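Side-chain contacts in putative esterase/lipase/thioesterase (Silicibacter sp., PDB 2PBL), which probably acts as an esterase, lipase or thioesterase of the alpha/beta-hydrolase fold, cleaving ester or thioester bonds in a substrate not yet identified: residues A17-Y20 against P21-A25; M75-K79 against S80-H84; V143-M146 against L147-E150; E239-H242 against F243-I246; P252-D255 against L256-V259. All blocks are in the same frame, centred on the assembly; numbering follows the deposited sequence.

Contact 1. Residues A17-Y20 against P21-A25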
loop_
_atom_site.group_PDB
_atom_site.type_symbol
_atom_site.label_atom_id
_atom_site.label_comp_id
_atom_site.label_asym_id
_atom_site.label_seq_id
_atom_site.Cartn_x
_atom_site.Cartn_y
_atom_site.Cartn_z
ATOM N N ALA A 17 12.040 12.611 11.045
ATOM C CA ALA A 17 11.644 11.232 10.782
ATOM C C ALA A 17 11.042 10.521 12.027
ATOM O O ALA A 17 10.025 9.808 11.954
ATOM C CB ALA A 17 12.837 10.450 10.251
ATOM N N ALA A 18 11.701 10.746 13.163
ATOM C CA ALA A 18 11.348 10.158 14.452
ATOM C C ALA A 18 9.961 10.497 14.938
ATOM O O ALA A 18 9.360 9.760 15.763
ATOM C CB ALA A 18 12.343 10.649 15.505
ATOM N N ASP A 19 9.473 11.637 14.495
ATOM C CA ASP A 19 8.186 12.084 14.926
ATOM C C ASP A 19 7.023 11.490 14.141
ATOM O O ASP A 19 5.913 11.531 14.608
ATOM C CB ASP A 19 8.126 13.594 14.821
ATOM C CG ASP A 19 9.156 14.295 15.744
ATOM O OD1 ASP A 19 9.403 13.788 16.874
ATOM O OD2 ASP A 19 9.694 15.353 15.325
ATOM N N TYR A 20 7.268 10.937 12.960
ATOM C CA TYR A 20 6.126 10.423 12.179
ATOM C C TYR A 20 5.323 9.287 12.856
ATOM O O TYR A 20 4.106 9.377 12.903
ATOM C CB TYR A 20 6.556 10.078 10.742
ATOM C CG TYR A 20 6.714 11.336 9.907
ATOM C CD1 TYR A 20 7.930 12.015 9.835
ATOM C CD2 TYR A 20 5.640 11.853 9.188
ATOM C CE1 TYR A 20 8.058 13.181 9.066
ATOM C CE2 TYR A 20 5.761 13.010 8.431
ATOM C CZ TYR A 20 6.964 13.673 8.385
ATOM O OH TYR A 20 7.072 14.811 7.633
ATOM N N PRO A 21 5.981 8.216 13.316
ATOM C CA PRO A 21 5.233 7.110 13.932
ATOM C C PRO A 21 4.295 7.513 15.043
ATOM O O PRO A 21 3.132 7.115 15.031
ATOM C CB PRO A 21 6.332 6.153 14.374
ATOM C CG PRO A 21 7.388 6.362 13.377
ATOM C CD PRO A 21 7.401 7.868 13.172
ATOM N N PRO A 22 4.786 8.276 16.028
ATOM C CA PRO A 22 3.849 8.653 17.078
ATOM C C PRO A 22 2.688 9.523 16.604
ATOM O O PRO A 22 1.541 9.360 17.068
ATOM C CB PRO A 22 4.734 9.389 18.089
ATOM C CG PRO A 22 5.935 9.757 17.390
ATOM C CD PRO A 22 6.147 8.778 16.294
ATOM N N ARG A 23 2.960 10.431 15.673
ATOM C CA ARG A 23 1.921 11.325 15.207
ATOM C C ARG A 23 0.893 10.595 14.346
ATOM O O ARG A 23 -0.279 10.945 14.368
ATOM C CB ARG A 23 2.517 12.481 14.435
ATOM C CG ARG A 23 3.360 13.353 15.342
ATOM C CD ARG A 23 4.121 14.358 14.573
ATOM N NE ARG A 23 4.960 15.140 15.478
ATOM C CZ ARG A 23 5.739 16.151 15.097
ATOM N NH1 ARG A 23 5.801 16.514 13.820
ATOM N NH2 ARG A 23 6.462 16.786 16.003
ATOM N N TRP A 24 1.353 9.630 13.566
ATOM C CA TRP A 24 0.437 8.817 12.748
ATOM C C TRP A 24 -0.501 8.040 13.639
ATOM O O TRP A 24 -1.708 8.016 13.405
ATOM C CB TRP A 24 1.195 7.818 11.882
ATOM C CG TRP A 24 1.911 8.351 10.716
ATOM C CD1 TRP A 24 1.545 9.390 9.926
ATOM C CD2 TRP A 24 3.098 7.812 10.145
ATOM N NE1 TRP A 24 2.461 9.544 8.917
ATOM C CE2 TRP A 24 3.412 8.585 9.020
ATOM C CE3 TRP A 24 3.927 6.740 10.470
ATOM C CZ2 TRP A 24 4.533 8.334 8.223
ATOM C CZ3 TRP A 24 5.050 6.501 9.683
ATOM C CH2 TRP A 24 5.334 7.300 8.578
ATOM N N ALA A 25 0.084 7.407 14.663
ATOM C CA ALA A 25 -0.671 6.586 15.622
ATOM C C ALA A 25 -1.710 7.404 16.304
ATOM O O ALA A 25 -2.834 6.968 16.471
ATOM C CB ALA A 25 0.280 6.006 16.667
#
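The amide N of W24 reaches the carbonyl O of Y20 over 2.8 Å, the donor lying close to the extension of the carbonyl bond (169°). This is an i to i+4 bond in the first turn of helix 20-35. The same Y20 O sits over one face of the indole of W24, 3.1 Å from its plane and offset toward the rim. W24 holds CG opposite its own carbonyl carbon (chi1 -74°), which swings the indole back along the helix until the CB of Y20 stands 3.7 Å from the centroid of its six-membered ring, a CH-pi contact over the face. The two rings meet obliquely, their planes 49° apart. Y20 meets F243 edge-to-face, and W24 meets W82 with ring planes inclined, tying the helix start to two loops. P21 and P22 bring no N-H, a small cost here. On the outer side, a weak bond joins R23 N to D19 O, and the carboxylate of D19 stacks on the guanidinium of R23. CB of D19 lies 3.5 Å above the centre of that group, while D19 OD2 is 3.6 Å from R23 NH2, a pairing of charges with no N-H aimed at the oxygen.

Contact 2. Residues M75-K79 against S80-H84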
loop_
_atom_site.group_PDB
_atom_site.type_symbol
_atom_site.label_atom_id
_atom_site.label_comp_id
_atom_site.label_asym_id
_atom_site.label_seq_id
_atom_site.Cartn_x
_atom_site.Cartn_y
_atom_site.Cartn_z
HETATM N N MSE A 75 8.105 -5.432 7.637
HETATM C CA MSE A 75 8.665 -5.829 8.932
HETATM C C MSE A 75 8.224 -4.970 10.133
HETATM O O MSE A 75 8.644 -5.230 11.281
HETATM C CB MSE A 75 10.177 -5.852 8.807
HETATM C CG MSE A 75 10.785 -4.512 8.535
HETATM SE SE MSE A 75 12.739 -4.664 8.490
HETATM C CE MSE A 75 12.992 -5.821 7.232
ATOM N N ALA A 76 7.363 -3.971 9.899
ATOM C CA ALA A 76 6.889 -3.082 10.962
ATOM C C ALA A 76 5.574 -2.430 10.588
ATOM O O ALA A 76 5.191 -2.436 9.443
ATOM C CB ALA A 76 7.944 -1.984 11.279
ATOM N N PHE A 77 4.937 -1.862 11.610
ATOM C CA PHE A 77 3.630 -1.212 11.553
ATOM C C PHE A 77 2.513 -2.232 11.355
ATOM O O PHE A 77 2.758 -3.408 11.072
ATOM C CB PHE A 77 3.580 -0.077 10.518
ATOM C CG PHE A 77 4.648 0.968 10.732
ATOM C CD1 PHE A 77 4.431 2.039 11.583
ATOM C CD2 PHE A 77 5.844 0.858 10.125
ATOM C CE1 PHE A 77 5.421 3.011 11.791
ATOM C CE2 PHE A 77 6.848 1.816 10.340
ATOM C CZ PHE A 77 6.621 2.884 11.188
ATOM N N ASP A 78 1.302 -1.780 11.637
ATOM C CA ASP A 78 0.085 -2.535 11.391
ATOM C C ASP A 78 -0.910 -1.492 10.879
ATOM O O ASP A 78 -0.567 -0.326 10.693
ATOM C CB ASP A 78 -0.392 -3.328 12.632
ATOM C CG ASP A 78 -0.656 -2.458 13.831
ATOM O OD1 ASP A 78 -1.043 -1.313 13.696
ATOM O OD2 ASP A 78 -0.498 -2.955 14.957
ATOM N N LYS A 79 -2.142 -1.910 10.671
ATOM C CA LYS A 79 -3.171 -1.024 10.151
ATOM C C LYS A 79 -3.525 0.172 11.014
ATOM O O LYS A 79 -4.021 1.171 10.480
ATOM C CB LYS A 79 -4.469 -1.808 9.895
ATOM C CG LYS A 79 -5.132 -2.394 11.155
ATOM C CD LYS A 79 -6.271 -3.371 10.801
ATOM C CE LYS A 79 -6.707 -4.155 12.024
ATOM N NZ LYS A 79 -7.023 -3.233 13.167
ATOM N N SER A 80 -3.249 0.083 12.319
ATOM C CA SER A 80 -3.666 1.117 13.260
ATOM C C SER A 80 -2.966 2.464 13.150
ATOM O O SER A 80 -3.459 3.428 13.720
ATOM C CB SER A 80 -3.581 0.642 14.711
ATOM O OG SER A 80 -2.241 0.555 15.177
ATOM N N SER A 81 -1.849 2.544 12.450
ATOM C CA SER A 81 -1.162 3.829 12.271
ATOM C C SER A 81 -1.650 4.674 11.089
ATOM O O SER A 81 -1.135 5.788 10.876
ATOM C CB SER A 81 0.310 3.570 12.076
ATOM O OG SER A 81 0.886 3.132 13.305
ATOM N N TRP A 82 -2.680 4.221 10.369
ATOM C CA TRP A 82 -3.020 4.877 9.093
ATOM C C TRP A 82 -4.468 5.246 8.820
ATOM O O TRP A 82 -4.759 5.748 7.757
ATOM C CB TRP A 82 -2.560 3.977 7.950
ATOM C CG TRP A 82 -1.239 3.284 8.200
ATOM C CD1 TRP A 82 -1.073 2.021 8.688
ATOM C CD2 TRP A 82 0.072 3.849 8.099
ATOM N NE1 TRP A 82 0.257 1.756 8.865
ATOM C CE2 TRP A 82 0.985 2.855 8.494
ATOM C CE3 TRP A 82 0.568 5.091 7.669
ATOM C CZ2 TRP A 82 2.365 3.067 8.492
ATOM C CZ3 TRP A 82 1.926 5.296 7.668
ATOM C CH2 TRP A 82 2.817 4.284 8.053
ATOM N N SER A 83 -5.352 5.005 9.779
ATOM C CA SER A 83 -6.794 5.198 9.626
ATOM C C SER A 83 -7.148 6.572 9.135
ATOM O O SER A 83 -8.002 6.728 8.254
ATOM C CB SER A 83 -7.488 4.916 10.963
ATOM O OG SER A 83 -6.931 3.716 11.488
ATOM N N HIS A 84 -6.480 7.581 9.693
ATOM C CA HIS A 84 -6.765 8.993 9.350
ATOM C C HIS A 84 -6.577 9.303 7.842
ATOM O O HIS A 84 -7.101 10.296 7.312
ATOM C CB HIS A 84 -5.867 9.894 10.200
ATOM C CG HIS A 84 -4.407 9.725 9.914
ATOM N ND1 HIS A 84 -3.708 8.576 10.213
ATOM C CD2 HIS A 84 -3.516 10.571 9.349
ATOM C CE1 HIS A 84 -2.449 8.724 9.842
ATOM N NE2 HIS A 84 -2.302 9.935 9.325
HETATM O O HOH W 1 1.242 0.489 13.487
HETATM O O HOH W 2 -6.664 1.400 10.164
#
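S80 N donates to D78 OD1 at 3.0 Å from the anti side, well out of the carboxylate plane, closing an Asx turn, and water 1 donates to the same oxygen. In one of its two modelled positions S80 also sends OG to D78 OD1 at 2.7 Å, on the syn lone pair of D78 OD1. Water 1 also accepts from D78 N and bonds to S81 OG, so it knits both segments together. D78 can reach forward over the turn to S80 because CG stands between the backbone N and the carbonyl carbon (chi1 58°). With an alanine in place of D78, the amide of S80 would probably be left without its acceptor and water 1 would lose one of its partners. A second water links K79 O to S83 OG. Weaker bonds follow: W82 NE1 lies 2.9 Å from D78 O but its N-H is badly bent toward it (119°), and W82 N reaches K79 O at 3.3 Å. Packing completes the loop, with F77 CG 3.8 Å from W82 CZ2 and the two rings inclined at 58°. The loop runs from strand 64-69 to helix 87-91. W82 stacks on H70, which begins an HGG sequence that in related hydrolases helps form the oxyanion hole. R32 of helix 20-35 binds S80 O and S83 OG, while K79 NZ forms a salt bridge with D54 of strand 52-56 and a hydrogen bond with N42 of strand 39-44.

Contact 3. Residues V143-M146 against L147-E150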
loop_
_atom_site.group_PDB
_atom_site.type_symbol
_atom_site.label_atom_id
_atom_site.label_comp_id
_atom_site.label_asym_id
_atom_site.label_seq_id
_atom_site.Cartn_x
_atom_site.Cartn_y
_atom_site.Cartn_z
ATOM N N VAL A 143 0.007 -3.737 -3.387
ATOM C CA VAL A 143 -1.136 -3.431 -4.256
ATOM C C VAL A 143 -0.808 -3.714 -5.725
ATOM O O VAL A 143 -1.679 -4.135 -6.460
ATOM C CB VAL A 143 -1.774 -2.023 -4.050
ATOM C CG1 VAL A 143 -2.427 -1.925 -2.673
ATOM C CG2 VAL A 143 -0.793 -0.889 -4.329
ATOM N N ALA A 144 0.455 -3.552 -6.138
ATOM C CA ALA A 144 0.872 -3.874 -7.498
ATOM C C ALA A 144 0.707 -5.394 -7.818
ATOM O O ALA A 144 0.211 -5.749 -8.870
ATOM C CB ALA A 144 2.272 -3.446 -7.716
ATOM N N ARG A 145 1.012 -6.234 -6.864
ATOM C CA ARG A 145 0.858 -7.692 -6.984
ATOM C C ARG A 145 -0.588 -8.133 -7.124
ATOM O O ARG A 145 -0.862 -9.275 -7.541
ATOM C CB ARG A 145 1.427 -8.354 -5.731
ATOM C CG ARG A 145 2.875 -8.084 -5.459
ATOM C CD ARG A 145 3.730 -8.769 -6.491
ATOM N NE ARG A 145 3.660 -10.232 -6.268
ATOM C CZ ARG A 145 3.188 -11.174 -7.097
ATOM N NH1 ARG A 145 2.692 -10.926 -8.303
ATOM N NH2 ARG A 145 3.204 -12.425 -6.662
HETATM N N MSE A 146 -1.532 -7.279 -6.684
HETATM C CA MSE A 146 -2.963 -7.602 -6.777
HETATM C C MSE A 146 -3.474 -7.615 -8.201
HETATM O O MSE A 146 -4.570 -8.116 -8.448
HETATM C CB MSE A 146 -3.777 -6.639 -5.948
HETATM C CG MSE A 146 -3.520 -6.691 -4.433
HETATM SE SE MSE A 146 -3.742 -8.500 -3.752
HETATM C CE MSE A 146 -1.749 -9.055 -3.723
ATOM N N LEU A 147 -2.707 -7.062 -9.145
ATOM C CA LEU A 147 -3.106 -7.080 -10.540
ATOM C C LEU A 147 -2.715 -8.397 -11.218
ATOM O O LEU A 147 -3.033 -8.588 -12.390
ATOM C CB LEU A 147 -2.529 -5.896 -11.298
ATOM C CG LEU A 147 -3.147 -4.553 -10.931
ATOM C CD1 LEU A 147 -2.420 -3.394 -11.619
ATOM C CD2 LEU A 147 -4.637 -4.574 -11.325
ATOM N N ASP A 148 -2.018 -9.266 -10.492
ATOM C CA ASP A 148 -1.626 -10.580 -10.986
ATOM C C ASP A 148 -2.826 -11.575 -10.870
ATOM O O ASP A 148 -3.272 -11.891 -9.772
ATOM C CB ASP A 148 -0.464 -11.073 -10.175
ATOM C CG ASP A 148 0.166 -12.324 -10.757
ATOM O OD1 ASP A 148 -0.464 -13.018 -11.587
ATOM O OD2 ASP A 148 1.307 -12.603 -10.348
ATOM N N PRO A 149 -3.356 -12.043 -12.018
ATOM C CA PRO A 149 -4.494 -12.968 -11.981
ATOM C C PRO A 149 -4.269 -14.279 -11.288
ATOM O O PRO A 149 -5.227 -15.005 -10.995
ATOM C CB PRO A 149 -4.808 -13.197 -13.468
ATOM C CG PRO A 149 -4.260 -11.913 -14.128
ATOM C CD PRO A 149 -2.981 -11.717 -13.405
ATOM N N GLU A 150 -3.005 -14.641 -11.091
ATOM C CA GLU A 150 -2.659 -15.851 -10.352
ATOM C C GLU A 150 -2.725 -15.615 -8.854
ATOM O O GLU A 150 -2.757 -16.550 -8.057
ATOM C CB GLU A 150 -1.254 -16.292 -10.788
ATOM C CG GLU A 150 -0.875 -17.664 -10.398
ATOM C CD GLU A 150 0.455 -18.090 -10.988
ATOM O OE1 GLU A 150 0.492 -18.363 -12.207
ATOM O OE2 GLU A 150 1.442 -18.270 -10.225
HETATM O O HOH W 3 2.681 -14.515 -9.016
#
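A type I turn from R145 to D148 carries the chain away from helix 138-145, which follows the probable nucleophile elbow, and a salt bridge spans the same two residues. R145 NH1 donates to D148 OD2 at 3.0 Å, with the oxygen in the guanidinium plane and using its anti lone pair. The flat groups are inclined at 54°, so one nitrogen meets one oxygen. Bends at chi2 and chi3 fold R145 alongside D148, whose CG lies opposite its backbone N (chi1 -170°). Water 3 closes a ring, donating to D148 OD2 at 2.7 Å and accepting from R145 NH2, while R145 NE forms a second salt bridge, with E194. The backbone adds L147 N to A144 O and D148 N to R145 O, both at 3.2 Å. The other oxygen, D148 OD1, accepts from E150 N at 3.1 Å, the donor above the carboxylate plane. If an alanine stood in place of D148, R145 NH1 would probably lose its charged mate and E150 N its acceptor. M146 packs on helix 109-126 and L147 on W230 of helix 217-230. One aspartate thus serves a salt bridge and an Asx turn, where a beta turn leads off a helix.

Contact 4. Residues E239-H242 against F243-I246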
loop_
_atom_site.group_PDB
_atom_site.type_symbol
_atom_site.label_atom_id
_atom_site.label_comp_id
_atom_site.label_asym_id
_atom_site.label_seq_id
_atom_site.Cartn_x
_atom_site.Cartn_y
_atom_site.Cartn_z
ATOM N N GLU A 239 8.506 18.097 -4.051
ATOM C CA GLU A 239 9.248 18.147 -2.777
ATOM C C GLU A 239 8.800 17.212 -1.674
ATOM O O GLU A 239 9.229 17.349 -0.552
ATOM C CB GLU A 239 9.335 19.588 -2.254
ATOM C CG GLU A 239 10.092 20.503 -3.164
ATOM C CD GLU A 239 11.552 20.133 -3.392
ATOM O OE1 GLU A 239 12.094 19.273 -2.681
ATOM O OE2 GLU A 239 12.183 20.742 -4.285
ATOM N N LYS A 240 8.018 16.197 -2.010
ATOM C CA LYS A 240 7.594 15.208 -1.015
ATOM C C LYS A 240 8.666 14.173 -0.719
ATOM O O LYS A 240 9.457 13.807 -1.622
ATOM C CB LYS A 240 6.310 14.522 -1.453
ATOM C CG LYS A 240 5.097 15.426 -1.561
ATOM C CD LYS A 240 4.678 16.089 -0.264
ATOM C CE LYS A 240 3.491 17.011 -0.484
ATOM N NZ LYS A 240 3.208 17.780 0.759
ATOM N N HIS A 241 8.707 13.732 0.556
ATOM C CA HIS A 241 9.643 12.687 0.968
ATOM C C HIS A 241 8.821 11.431 1.260
ATOM O O HIS A 241 7.622 11.428 1.076
ATOM C CB HIS A 241 10.571 13.089 2.132
ATOM C CG HIS A 241 9.864 13.613 3.329
ATOM N ND1 HIS A 241 9.055 12.830 4.120
ATOM C CD2 HIS A 241 9.881 14.835 3.898
ATOM C CE1 HIS A 241 8.550 13.565 5.088
ATOM N NE2 HIS A 241 9.041 14.785 4.981
ATOM N N HIS A 242 9.477 10.357 1.673
ATOM C CA HIS A 242 8.799 9.054 1.844
ATOM C C HIS A 242 7.706 9.039 2.877
ATOM O O HIS A 242 6.801 8.209 2.803
ATOM C CB HIS A 242 9.866 7.973 2.157
ATOM C CG HIS A 242 9.435 6.570 1.863
ATOM N ND1 HIS A 242 9.173 6.125 0.584
ATOM C CD2 HIS A 242 9.260 5.502 2.677
ATOM C CE1 HIS A 242 8.826 4.853 0.626
ATOM N NE2 HIS A 242 8.901 4.440 1.879
ATOM N N PHE A 243 7.785 9.925 3.860
ATOM C CA PHE A 243 6.834 9.926 4.943
ATOM C C PHE A 243 5.690 10.892 4.802
ATOM O O PHE A 243 4.650 10.607 5.351
ATOM C CB PHE A 243 7.525 10.124 6.290
ATOM C CG PHE A 243 8.477 9.037 6.660
ATOM C CD1 PHE A 243 8.491 7.809 6.031
ATOM C CD2 PHE A 243 9.293 9.213 7.764
ATOM C CE1 PHE A 243 9.388 6.843 6.417
ATOM C CE2 PHE A 243 10.177 8.232 8.163
ATOM C CZ PHE A 243 10.219 7.054 7.499
ATOM N N ASN A 244 5.839 12.018 4.102
ATOM C CA ASN A 244 4.693 12.922 3.924
ATOM C C ASN A 244 3.990 12.816 2.558
ATOM O O ASN A 244 2.967 13.504 2.321
ATOM C CB ASN A 244 5.018 14.393 4.255
ATOM C CG ASN A 244 5.992 15.000 3.343
ATOM O OD1 ASN A 244 6.552 14.349 2.452
ATOM N ND2 ASN A 244 6.229 16.311 3.553
ATOM N N VAL A 245 4.529 11.980 1.672
ATOM C CA VAL A 245 3.952 11.707 0.334
ATOM C C VAL A 245 2.512 11.192 0.441
ATOM O O VAL A 245 1.677 11.532 -0.380
ATOM C CB VAL A 245 4.834 10.717 -0.501
ATOM C CG1 VAL A 245 4.862 9.320 0.069
ATOM C CG2 VAL A 245 4.366 10.668 -1.943
ATOM N N ILE A 246 2.246 10.430 1.505
ATOM C CA ILE A 246 0.920 9.885 1.800
ATOM C C ILE A 246 -0.028 10.881 2.470
ATOM O O ILE A 246 -1.235 10.648 2.544
ATOM C CB ILE A 246 1.030 8.633 2.718
ATOM C CG1 ILE A 246 1.609 8.991 4.120
ATOM C CG2 ILE A 246 1.853 7.552 2.046
ATOM C CD1 ILE A 246 1.850 7.757 5.036
HETATM O O HOH W 4 8.276 17.857 1.770
HETATM O O HOH W 5 2.369 16.174 2.775
#
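N244 lays its side chain against H241, and each atom can be followed outward. CB touches H241 CE1 at 3.7 Å, and CG comes to 3.4 Å from the same CE1. OD1 then sits over the centre of the imidazole while accepting from H241 N at 2.9 Å, the donor lying in the carbonyl plane. ND2 ends 3.5 Å from H241 NE2 and gives a hydrogen bond to water 4, which itself donates to E239 O. Amide and ring are stacked with planes only 4° apart, helped by CG of N244 standing between its backbone N and carbonyl carbon (chi1 66°). The ring of H241 is fixed at its edge too, since ND1 accepts from F243 N at 3.2 Å, nearly in the ring plane. Behind this stack V245 N bonds H241 O at 3.2 Å, the CD of K240 packs on N244 OD1, and water 5 links K240 NZ to N244 O. This braced turn carries H242, which hydrogen-bonds to S137 through NE2 and to E215 through ND1 and is probably the histidine of a Ser-His-Glu triad whose serine, S137, lies on the nucleophile elbow. The loop leaves strand 233-237, pairs through the backbone of K240 with A214, lies against the start of helix 20-35, and sets V245 and I246 on H136 of strand 131-136.

Contact 5. Residues P252-D255 against L256-V259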
loop_
_atom_site.group_PDB
_atom_site.type_symbol
_atom_site.label_atom_id
_atom_site.label_comp_id
_atom_site.label_asym_id
_atom_site.label_seq_id
_atom_site.Cartn_x
_atom_site.Cartn_y
_atom_site.Cartn_z
ATOM N N PRO A 252 -9.709 15.649 1.101
ATOM C CA PRO A 252 -10.703 15.419 0.046
ATOM C C PRO A 252 -10.388 15.972 -1.326
ATOM O O PRO A 252 -10.744 15.337 -2.317
ATOM C CB PRO A 252 -11.930 16.144 0.592
ATOM C CG PRO A 252 -11.847 15.936 2.035
ATOM C CD PRO A 252 -10.372 16.040 2.367
ATOM N N GLU A 253 -9.720 17.123 -1.407
ATOM C CA GLU A 253 -9.463 17.767 -2.693
ATOM C C GLU A 253 -8.074 17.523 -3.271
ATOM O O GLU A 253 -7.711 18.106 -4.278
ATOM C CB GLU A 253 -9.751 19.282 -2.573
ATOM C CG GLU A 253 -11.203 19.622 -2.138
ATOM C CD GLU A 253 -12.261 19.221 -3.187
ATOM O OE1 GLU A 253 -12.107 19.610 -4.368
ATOM O OE2 GLU A 253 -13.255 18.536 -2.836
ATOM N N SER A 254 -7.289 16.636 -2.660
ATOM C CA SER A 254 -5.941 16.419 -3.140
ATOM C C SER A 254 -5.901 15.743 -4.491
ATOM O O SER A 254 -6.829 15.002 -4.860
ATOM C CB SER A 254 -5.159 15.602 -2.124
ATOM O OG SER A 254 -5.672 14.285 -1.972
ATOM N N ASP A 255 -4.838 16.010 -5.234
ATOM C CA ASP A 255 -4.648 15.364 -6.507
ATOM C C ASP A 255 -4.455 13.865 -6.337
ATOM O O ASP A 255 -4.875 13.115 -7.182
ATOM C CB ASP A 255 -3.471 15.942 -7.255
ATOM C CG ASP A 255 -3.691 17.408 -7.668
ATOM O OD1 ASP A 255 -4.844 17.868 -7.802
ATOM O OD2 ASP A 255 -2.690 18.085 -7.876
ATOM N N LEU A 256 -3.812 13.452 -5.251
ATOM C CA LEU A 256 -3.635 12.015 -4.944
ATOM C C LEU A 256 -5.020 11.360 -4.744
ATOM O O LEU A 256 -5.328 10.344 -5.363
ATOM C CB LEU A 256 -2.795 11.829 -3.701
ATOM C CG LEU A 256 -2.501 10.400 -3.229
ATOM C CD1 LEU A 256 -1.812 9.523 -4.280
ATOM C CD2 LEU A 256 -1.637 10.449 -1.950
ATOM N N VAL A 257 -5.873 11.961 -3.934
ATOM C CA VAL A 257 -7.248 11.420 -3.783
ATOM C C VAL A 257 -7.963 11.369 -5.138
ATOM O O VAL A 257 -8.696 10.413 -5.442
ATOM C CB VAL A 257 -8.079 12.178 -2.749
ATOM C CG1 VAL A 257 -9.540 11.781 -2.833
ATOM C CG2 VAL A 257 -7.568 11.864 -1.376
ATOM N N ALA A 258 -7.722 12.378 -5.969
ATOM C CA ALA A 258 -8.368 12.445 -7.275
ATOM C C ALA A 258 -7.973 11.276 -8.215
ATOM O O ALA A 258 -8.868 10.673 -8.875
ATOM C CB ALA A 258 -8.093 13.791 -7.927
ATOM N N VAL A 259 -6.678 10.952 -8.287
ATOM C CA VAL A 259 -6.215 9.872 -9.182
ATOM C C VAL A 259 -6.629 8.457 -8.686
ATOM O O VAL A 259 -6.867 7.541 -9.488
ATOM C CB VAL A 259 -4.699 9.965 -9.480
ATOM C CG1 VAL A 259 -3.854 9.578 -8.297
ATOM C CG2 VAL A 259 -4.345 9.099 -10.665
#
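S254 OG accepts from the backbone N of V257 at 3.0 Å, with the N-H directed well at the oxygen (158°), and so caps the start of helix 255-261. The first amides of a helix have no carbonyl one turn earlier to bind, and here a serine oxygen answers one of them. It can do so because OG stands between the backbone N and the carbonyl carbon of S254 (chi1 65°), turned over the opening turn toward V257. The same oxygen also forms hydrogen bonds with the carbonyl oxygens of P248 and D251, so it is gripped by three groups; a single hydroxyl proton would have to serve the two carbonyls. Both roles of the hydroxyl, acceptor to the helix and donor to the preceding loop, are thereby filled in a buried place. V257 crowds the cap: its CG2 lies 3.1 Å from S254 OG and its CB 3.3 Å. Regular helical bonding then takes over, as S254 O receives A258 N and D255 O receives V259 N, each at 3.0 Å. Further donors and acceptors are met outside the segments, E253 N by D251 OD1 and V257 O by T261 OG1. The carboxylate of D255, in the first turn, probably gains from the partial positive charge of the helix start. L256 turns inward onto V164 and I166 of strand 160-166 and onto W210 of strand 206-212. The whole is a serine N-cap, opening the last helix of an alpha/beta-hydrolase domain against its central sheet.

The five contacts follow one another along the chain, yet four of them are linked by touch. Contacts 1 and 2, with centres 11 Å apart, touch through W24 against W82, while contacts 1 and 4, 13 Å apart, touch through Y20 against H241 and F243. Contact 4 also reaches contact 2 by I246 on W82, and contact 5 by V245 on L256. The start of helix 20-35 thus covers loops that follow strands 64-69 and 233-237 beside the probable catalytic histidine. Contact 3 stands apart, its centre about 30 Å from that of contact 1 and across the centre of the chain, at the far end of helix 138-145 from the probable nucleophile elbow.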